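Local coordinates for diol-dehydratase (Roseburia inulinivorans, PDB 5I2A), which probably acts as a glycyl radical lyase that dehydrates 1,2-propanediol without vitamin B12, at residues A[260-263]-A[264-268]; A[309-312]-A[313-317]; A[361-364]-A[365-368]. All coordinates share one frame; numbering follows the deposited sequence.

Contact 1: A[260-263]-A[264-268]; sequences ESFQ and EACQS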
loop_
_atom_site.group_PDB
_atom_site.type_symbol
_atom_site.label_atom_id
_atom_site.label_comp_id
_atom_site.label_asym_id
_atom_site.label_seq_id
_atom_site.Cartn_x
_atom_site.Cartn_y
_atom_site.Cartn_z
ATOM N N GLU A 260 31.945 -21.744 -12.037
ATOM C CA GLU A 260 32.821 -22.557 -12.892
ATOM C C GLU A 260 33.658 -23.595 -12.141
ATOM O O GLU A 260 34.392 -24.361 -12.751
ATOM C CB GLU A 260 33.780 -21.655 -13.667
ATOM C CG GLU A 260 33.134 -20.432 -14.260
ATOM C CD GLU A 260 32.899 -20.564 -15.742
ATOM O OE1 GLU A 260 32.342 -21.603 -16.170
ATOM O OE2 GLU A 260 33.283 -19.627 -16.473
ATOM N N SER A 261 33.568 -23.596 -10.820
ATOM C CA SER A 261 34.335 -24.527 -10.004
ATOM C C SER A 261 33.601 -24.814 -8.706
ATOM O O SER A 261 32.631 -24.125 -8.378
ATOM C CB SER A 261 35.724 -23.965 -9.700
ATOM O OG SER A 261 35.639 -22.887 -8.791
ATOM N N PHE A 262 34.056 -25.822 -7.962
ATOM C CA PHE A 262 33.409 -26.131 -6.706
ATOM C C PHE A 262 33.626 -24.971 -5.739
ATOM O O PHE A 262 32.712 -24.599 -5.015
ATOM C CB PHE A 262 33.914 -27.445 -6.102
ATOM C CG PHE A 262 33.171 -27.862 -4.860
ATOM C CD1 PHE A 262 31.819 -28.167 -4.916
ATOM C CD2 PHE A 262 33.816 -27.940 -3.638
ATOM C CE1 PHE A 262 31.125 -28.549 -3.772
ATOM C CE2 PHE A 262 33.133 -28.325 -2.487
ATOM C CZ PHE A 262 31.781 -28.629 -2.559
ATOM N N GLN A 263 34.822 -24.385 -5.731
ATOM C CA GLN A 263 35.051 -23.270 -4.822
ATOM C C GLN A 263 34.162 -22.070 -5.213
ATOM O O GLN A 263 33.642 -21.373 -4.341
ATOM C CB GLN A 263 36.524 -22.850 -4.785
ATOM C CG GLN A 263 36.752 -21.612 -3.905
ATOM C CD GLN A 263 38.205 -21.410 -3.498
ATOM O OE1 GLN A 263 39.065 -22.228 -3.804
ATOM N NE2 GLN A 263 38.482 -20.298 -2.826
ATOM N N GLU A 264 33.990 -21.835 -6.512
ATOM C CA GLU A 264 33.095 -20.763 -6.969
ATOM C C GLU A 264 31.648 -21.038 -6.532
ATOM O O GLU A 264 30.958 -20.127 -6.087
ATOM C CB GLU A 264 33.177 -20.587 -8.481
ATOM C CG GLU A 264 34.384 -19.758 -8.905
ATOM C CD GLU A 264 34.401 -19.397 -10.387
ATOM O OE1 GLU A 264 33.415 -19.665 -11.111
ATOM O OE2 GLU A 264 35.416 -18.819 -10.817
ATOM N N ALA A 265 31.214 -22.291 -6.633
ATOM C CA ALA A 265 29.892 -22.680 -6.174
ATOM C C ALA A 265 29.751 -22.422 -4.676
ATOM O O ALA A 265 28.746 -21.879 -4.242
ATOM C CB ALA A 265 29.617 -24.135 -6.494
ATOM N N CYS A 266 30.771 -22.784 -3.899
ATOM C CA CYS A 266 30.754 -22.572 -2.452
ATOM C C CYS A 266 30.685 -21.094 -2.087
ATOM O O CYS A 266 29.927 -20.701 -1.190
ATOM C CB CYS A 266 31.994 -23.188 -1.790
ATOM S SG CYS A 266 31.973 -24.977 -1.738
ATOM N N GLN A 267 31.495 -20.288 -2.765
ATOM C CA GLN A 267 31.564 -18.864 -2.492
ATOM C C GLN A 267 30.281 -18.166 -2.921
ATOM O O GLN A 267 29.812 -17.273 -2.235
ATOM C CB GLN A 267 32.761 -18.232 -3.202
ATOM C CG GLN A 267 32.963 -16.750 -2.911
ATOM C CD GLN A 267 33.219 -16.463 -1.460
ATOM O OE1 GLN A 267 34.301 -16.762 -0.921
ATOM N NE2 GLN A 267 32.225 -15.876 -0.801
ATOM N N SER A 268 29.739 -18.584 -4.061
ATOM C CA SER A 268 28.496 -18.040 -4.579
ATOM C C SER A 268 27.348 -18.340 -3.616
ATOM O O SER A 268 26.600 -17.452 -3.246
ATOM C CB SER A 268 28.186 -18.614 -5.955
ATOM O OG SER A 268 27.120 -17.914 -6.543
HETATM O O HOH W 1 36.560 -18.170 -2.063
#
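The Phe262 ring carries the sulfur of Cys266 over one face, with SG 3.9 Å from the ring centroid and displaced toward the rim, so that CE2 and CZ are the ring atoms it lies closest to. This Cys sulfur-aromatic contact joins residues four apart in the first turn of the helix. With CG of Phe262 anti to the backbone N (chi1 -175°) and SG of Cys266 beside its own backbone N, ring and thiol lie on the same flank. Tyr298 packs edge-to-face with Phe262.

Ser261 is the N-cap: its OG accepts from Glu264 N at 3.0 Å, occupying an amide of the first turn. The Glu264 side chain, extended beyond CG, turns back toward the chain entering the helix, and its OE1 takes the N-H of Glu260, with Glu260 N 2.7 Å from Glu264 OE1. That donor arrives on the anti side, 32° out of the carboxylate plane, and Asn253 ND2 grips the same oxygen. Without this carboxylate, as with an alanine here, the amide of Glu260 and the side chain of Asn253 would probably lose their shared acceptor, freeing the entry to the helix to move. Farther along, a water 3.0 Å from Gln263 NE2 accepts from it and donates to Gln267 OE1. Gln263 OE1 is hydrogen-bonded to the hydroxyl of Tyr311, while Gln267 NE2 turns to the carbonyl of Val75.

Two helices pack against this start of helix 262-279: helix 238-253 meets Gln263, Glu264 and Gln267, and helix 309-323 meets Phe262, Gln263 and Cys266; helix 171-190 touches Ala265 and Ser268.

Contact 2: A[309-312]-A[313-317]; sequences REYA and QELID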
loop_
_atom_site.group_PDB
_atom_site.type_symbol
_atom_site.label_atom_id
_atom_site.label_comp_id
_atom_site.label_asym_id
_atom_site.label_seq_id
_atom_site.Cartn_x
_atom_site.Cartn_y
_atom_site.Cartn_z
ATOM N N ARG A 309 39.081 -34.573 -3.170
ATOM C CA ARG A 309 38.118 -34.778 -2.102
ATOM C C ARG A 309 38.528 -33.999 -0.848
ATOM O O ARG A 309 37.687 -33.440 -0.139
ATOM C CB ARG A 309 37.973 -36.264 -1.791
ATOM C CG ARG A 309 37.175 -37.021 -2.852
ATOM C CD ARG A 309 37.184 -38.517 -2.618
ATOM N NE ARG A 309 35.984 -38.982 -1.927
ATOM C CZ ARG A 309 35.999 -39.511 -0.714
ATOM N NH1 ARG A 309 37.150 -39.635 -0.083
ATOM N NH2 ARG A 309 34.880 -39.922 -0.137
ATOM N N GLU A 310 39.825 -33.940 -0.595
ATOM C CA GLU A 310 40.314 -33.300 0.615
ATOM C C GLU A 310 40.035 -31.797 0.593
ATOM O O GLU A 310 39.660 -31.216 1.610
ATOM C CB GLU A 310 41.820 -33.552 0.806
ATOM C CG GLU A 310 42.181 -34.954 1.285
ATOM C CD GLU A 310 41.856 -36.015 0.252
ATOM O OE1 GLU A 310 41.348 -37.090 0.628
ATOM O OE2 GLU A 310 42.098 -35.760 -0.941
ATOM N N TYR A 311 40.238 -31.167 -0.556
ATOM C CA TYR A 311 40.035 -29.728 -0.653
ATOM C C TYR A 311 38.549 -29.395 -0.647
ATOM O O TYR A 311 38.135 -28.385 -0.068
ATOM C CB TYR A 311 40.689 -29.158 -1.909
ATOM C CG TYR A 311 40.667 -27.646 -1.941
ATOM C CD1 TYR A 311 41.292 -26.905 -0.944
ATOM C CD2 TYR A 311 40.023 -26.961 -2.963
ATOM C CE1 TYR A 311 41.285 -25.525 -0.967
ATOM C CE2 TYR A 311 40.008 -25.577 -2.992
ATOM C CZ TYR A 311 40.637 -24.869 -1.991
ATOM O OH TYR A 311 40.613 -23.503 -2.008
ATOM N N ALA A 312 37.760 -30.247 -1.294
ATOM C CA ALA A 312 36.310 -30.109 -1.274
ATOM C C ALA A 312 35.781 -30.161 0.160
ATOM O O ALA A 312 34.938 -29.354 0.536
ATOM C CB ALA A 312 35.654 -31.185 -2.119
ATOM N N GLN A 313 36.290 -31.103 0.952
ATOM C CA GLN A 313 35.883 -31.236 2.345
ATOM C C GLN A 313 36.303 -30.000 3.118
ATOM O O GLN A 313 35.558 -29.504 3.960
ATOM C CB GLN A 313 36.488 -32.482 2.997
ATOM C CG GLN A 313 35.983 -32.733 4.419
ATOM C CD GLN A 313 34.508 -33.146 4.443
ATOM O OE1 GLN A 313 34.115 -34.136 3.825
ATOM N NE2 GLN A 313 33.688 -32.372 5.145
ATOM N N GLU A 314 37.500 -29.501 2.828
ATOM C CA GLU A 314 37.994 -28.321 3.514
ATOM C C GLU A 314 37.101 -27.110 3.218
ATOM O O GLU A 314 36.798 -26.317 4.113
ATOM C CB GLU A 314 39.441 -28.014 3.116
ATOM C CG GLU A 314 40.073 -26.928 3.987
ATOM C CD GLU A 314 41.539 -26.669 3.644
ATOM O OE1 GLU A 314 41.951 -26.999 2.521
ATOM O OE2 GLU A 314 42.263 -26.123 4.493
ATOM N N LEU A 315 36.681 -26.978 1.963
ATOM C CA LEU A 315 35.795 -25.884 1.567
ATOM C C LEU A 315 34.447 -25.974 2.292
ATOM O O LEU A 315 33.941 -24.984 2.806
ATOM C CB LEU A 315 35.581 -25.882 0.055
ATOM C CG LEU A 315 36.757 -25.426 -0.817
ATOM C CD1 LEU A 315 36.495 -25.754 -2.281
ATOM C CD2 LEU A 315 37.055 -23.941 -0.647
ATOM N N ILE A 316 33.877 -27.172 2.336
ATOM C CA ILE A 316 32.607 -27.379 3.006
ATOM C C ILE A 316 32.746 -27.088 4.506
ATOM O O ILE A 316 31.892 -26.417 5.101
ATOM C CB ILE A 316 32.089 -28.806 2.776
ATOM C CG1 ILE A 316 31.770 -29.006 1.290
ATOM C CG2 ILE A 316 30.862 -29.066 3.622
ATOM C CD1 ILE A 316 31.400 -30.448 0.919
ATOM N N ASP A 317 33.835 -27.567 5.106
ATOM C CA ASP A 317 34.121 -27.268 6.502
ATOM C C ASP A 317 34.180 -25.752 6.730
ATOM O O ASP A 317 33.689 -25.240 7.739
ATOM C CB ASP A 317 35.438 -27.913 6.953
ATOM C CG ASP A 317 35.354 -29.433 7.060
ATOM O OD1 ASP A 317 34.254 -30.004 6.892
ATOM O OD2 ASP A 317 36.400 -30.060 7.319
HETATM O O HOH W 2 42.681 -29.751 2.045
#
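An aromatic-aliphatic contact between Tyr311 and Leu315, a local i to i+4 pair, lies in the first turns of helix 309-323, a partly buried helix within the pyruvate formate lyase-like region. Leu315 lies over one face of the Tyr311 ring: its CG is 4.1 Å from the ring centroid and 19° off the ring normal, a CH-pi contact displaced toward the rim. The two methyls divide the ring between them, CD1 reaching 3.6 Å from Tyr311 CE2 while CD2 sits nearer CZ and the hydroxyl. Tyr311 can meet Leu315 this way because its CG is anti to the backbone N (chi1 -172°), which brings the ring beside Leu315. Its hydroxyl is hydrogen-bonded to Gln263 OE1 of helix 262-279.

The backbone is a regular alpha-helix of i to i+4 bonds, such as Leu315 N to Tyr311 O at 2.9 Å. At the edge of the Tyr311 ring, near its plane, stands OE1 of Glu314, the i+3 residue, 3.5 Å from Tyr311 CD1, with the carboxylate nearly perpendicular to the ring. A water donates to this oxygen and, weakly, to Glu310 O. The other oxygen, OE2, is held by Ser12 and by a salt bridge to Arg14, so the N-terminal region of the chain helps fix the rotation of the carboxylate.

Within 313-317, Gln313 NE2 donates to Asp317 OD1, one turn later, at 3.0 Å, reaching it from above the carboxylate plane although the acceptor lies in the amide plane of Gln313. The same NE2 is also hydrogen-bonded to Met366 O, and Asp317 OD2 pairs with His373 ND1.

Contact 3: A[361-364]-A[365-368]; sequences NDLS and FMCI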
loop_
_atom_site.group_PDB
_atom_site.type_symbol
_atom_site.label_atom_id
_atom_site.label_comp_id
_atom_site.label_asym_id
_atom_site.label_seq_id
_atom_site.Cartn_x
_atom_site.Cartn_y
_atom_site.Cartn_z
ATOM N N ASN A 361 24.523 -38.916 -2.429
ATOM C CA ASN A 361 25.719 -38.779 -3.242
ATOM C C ASN A 361 26.932 -38.502 -2.349
ATOM O O ASN A 361 26.822 -38.541 -1.122
ATOM C CB ASN A 361 25.535 -37.689 -4.308
ATOM C CG ASN A 361 25.239 -36.312 -3.720
ATOM O OD1 ASN A 361 25.866 -35.880 -2.757
ATOM N ND2 ASN A 361 24.305 -35.600 -4.336
ATOM N N ASP A 362 28.077 -38.219 -2.955
ATOM C CA ASP A 362 29.287 -37.950 -2.187
ATOM C C ASP A 362 29.131 -36.776 -1.213
ATOM O O ASP A 362 29.634 -36.822 -0.092
ATOM C CB ASP A 362 30.470 -37.676 -3.120
ATOM C CG ASP A 362 31.202 -38.954 -3.536
ATOM O OD1 ASP A 362 31.205 -39.934 -2.762
ATOM O OD2 ASP A 362 31.791 -38.965 -4.628
ATOM N N LEU A 363 28.446 -35.722 -1.646
ATOM C CA LEU A 363 28.285 -34.552 -0.787
ATOM C C LEU A 363 27.388 -34.863 0.412
ATOM O O LEU A 363 27.568 -34.275 1.475
ATOM C CB LEU A 363 27.727 -33.361 -1.579
ATOM C CG LEU A 363 28.667 -32.763 -2.626
ATOM C CD1 LEU A 363 28.075 -31.509 -3.244
ATOM C CD2 LEU A 363 30.023 -32.436 -2.013
ATOM N N SER A 364 26.432 -35.777 0.244
ATOM C CA SER A 364 25.570 -36.185 1.354
ATOM C C SER A 364 26.426 -36.617 2.566
ATOM O O SER A 364 26.196 -36.174 3.697
ATOM C CB SER A 364 24.627 -37.330 0.945
ATOM O OG SER A 364 23.955 -37.066 -0.271
ATOM N N PHE A 365 27.420 -37.466 2.320
ATOM C CA PHE A 365 28.326 -37.907 3.386
ATOM C C PHE A 365 29.234 -36.772 3.851
ATOM O O PHE A 365 29.495 -36.631 5.040
ATOM C CB PHE A 365 29.170 -39.108 2.925
ATOM C CG PHE A 365 28.359 -40.348 2.661
ATOM C CD1 PHE A 365 28.074 -41.240 3.678
ATOM C CD2 PHE A 365 27.861 -40.607 1.405
ATOM C CE1 PHE A 365 27.316 -42.367 3.434
ATOM C CE2 PHE A 365 27.105 -41.735 1.161
ATOM C CZ PHE A 365 26.824 -42.609 2.177
ATOM N N MET A 366 29.706 -35.950 2.920
ATOM C CA MET A 366 30.666 -34.910 3.283
ATOM C C MET A 366 30.037 -33.819 4.156
ATOM O O MET A 366 30.723 -33.217 4.977
ATOM C CB MET A 366 31.295 -34.318 2.027
ATOM C CG MET A 366 32.190 -35.360 1.309
ATOM S SD MET A 366 32.621 -34.962 -0.394
ATOM C CE MET A 366 33.608 -33.515 -0.090
ATOM N N CYS A 367 28.732 -33.595 4.002
ATOM C CA CYS A 367 28.013 -32.655 4.866
ATOM C C CYS A 367 27.959 -33.177 6.304
ATOM O O CYS A 367 28.143 -32.431 7.259
ATOM C CB CYS A 367 26.603 -32.404 4.321
ATOM S SG CYS A 367 26.577 -31.461 2.771
ATOM N N ILE A 368 27.721 -34.471 6.455
ATOM C CA ILE A 368 27.742 -35.084 7.773
ATOM C C ILE A 368 29.152 -34.982 8.400
ATOM O O ILE A 368 29.307 -34.671 9.578
ATOM C CB ILE A 368 27.298 -36.552 7.703
ATOM C CG1 ILE A 368 25.839 -36.640 7.256
ATOM C CG2 ILE A 368 27.473 -37.227 9.045
ATOM C CD1 ILE A 368 25.338 -38.054 7.050
#
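Asn361 reaches across to Phe365 through its backbone oxygen, which lies 3.4 Å from Phe365 CD2 at the edge of the ring, and with Ser364 it forms a capping box at the start of helix 362-374. This helix is the crossover of a beta-alpha-beta unit between strands 346-350 and 380-385. In the box, Asn361 OD1 accepts from Ser364 N at 3.1 Å and, weakly, from Leu363 N; in return Asn361 N donates to Ser364 OG. Asp291 secures both polar ends from outside, its carbonyl oxygen pairing with Asn361 ND2 and its carboxylate with Ser364 OG.

At Asp362 the carbonyl oxygen accepts from Met366 N at 3.1 Å, the donor lying in the carbonyl plane, and also stands near the plane of the Phe365 ring at its edge. The carboxylate turns instead to Asp5 N. Leu363 O accepts from Cys367 N at 2.9 Å, while the Leu363 side chain heads toward helices 295-303 and 309-323. Ser364 packs against Leu393 of helix 391-402, which also meets Phe365 and Ile368.

The Met366 chain runs back along the first turn. The bend at chi3 turns only CE; CG beside the backbone N (chi1 -67°) and an extended chi2 put Met366 SD 3.5 Å from Asp362 O and 4.0 Å from Leu363 CD2.

How the contacts relate
Contacts 1 and 3 are largely buried, whereas contact 2 has a more exposed flank. All three lie near the starts of three neighbouring helices. Contact 1 has a serine N-cap and a sulfur over a ring, contact 3 a capping box with a thioether against leucine; contact 2 has a tyrosine-leucine CH-pi contact and adds a water and a salt bridge at Glu314. Helix 309-323 stands between the other two. It meets contact 1 through Phe262 CD2 and Leu315 CD1, 3.7 Å apart, and contact 3 through Ile316 and Ala312 against Leu363 and Met366, with a probable hydrogen bond from Gln313 NE2 to Met366 O. Contacts 1 and 3 barely touch, their centres about 17 Å apart.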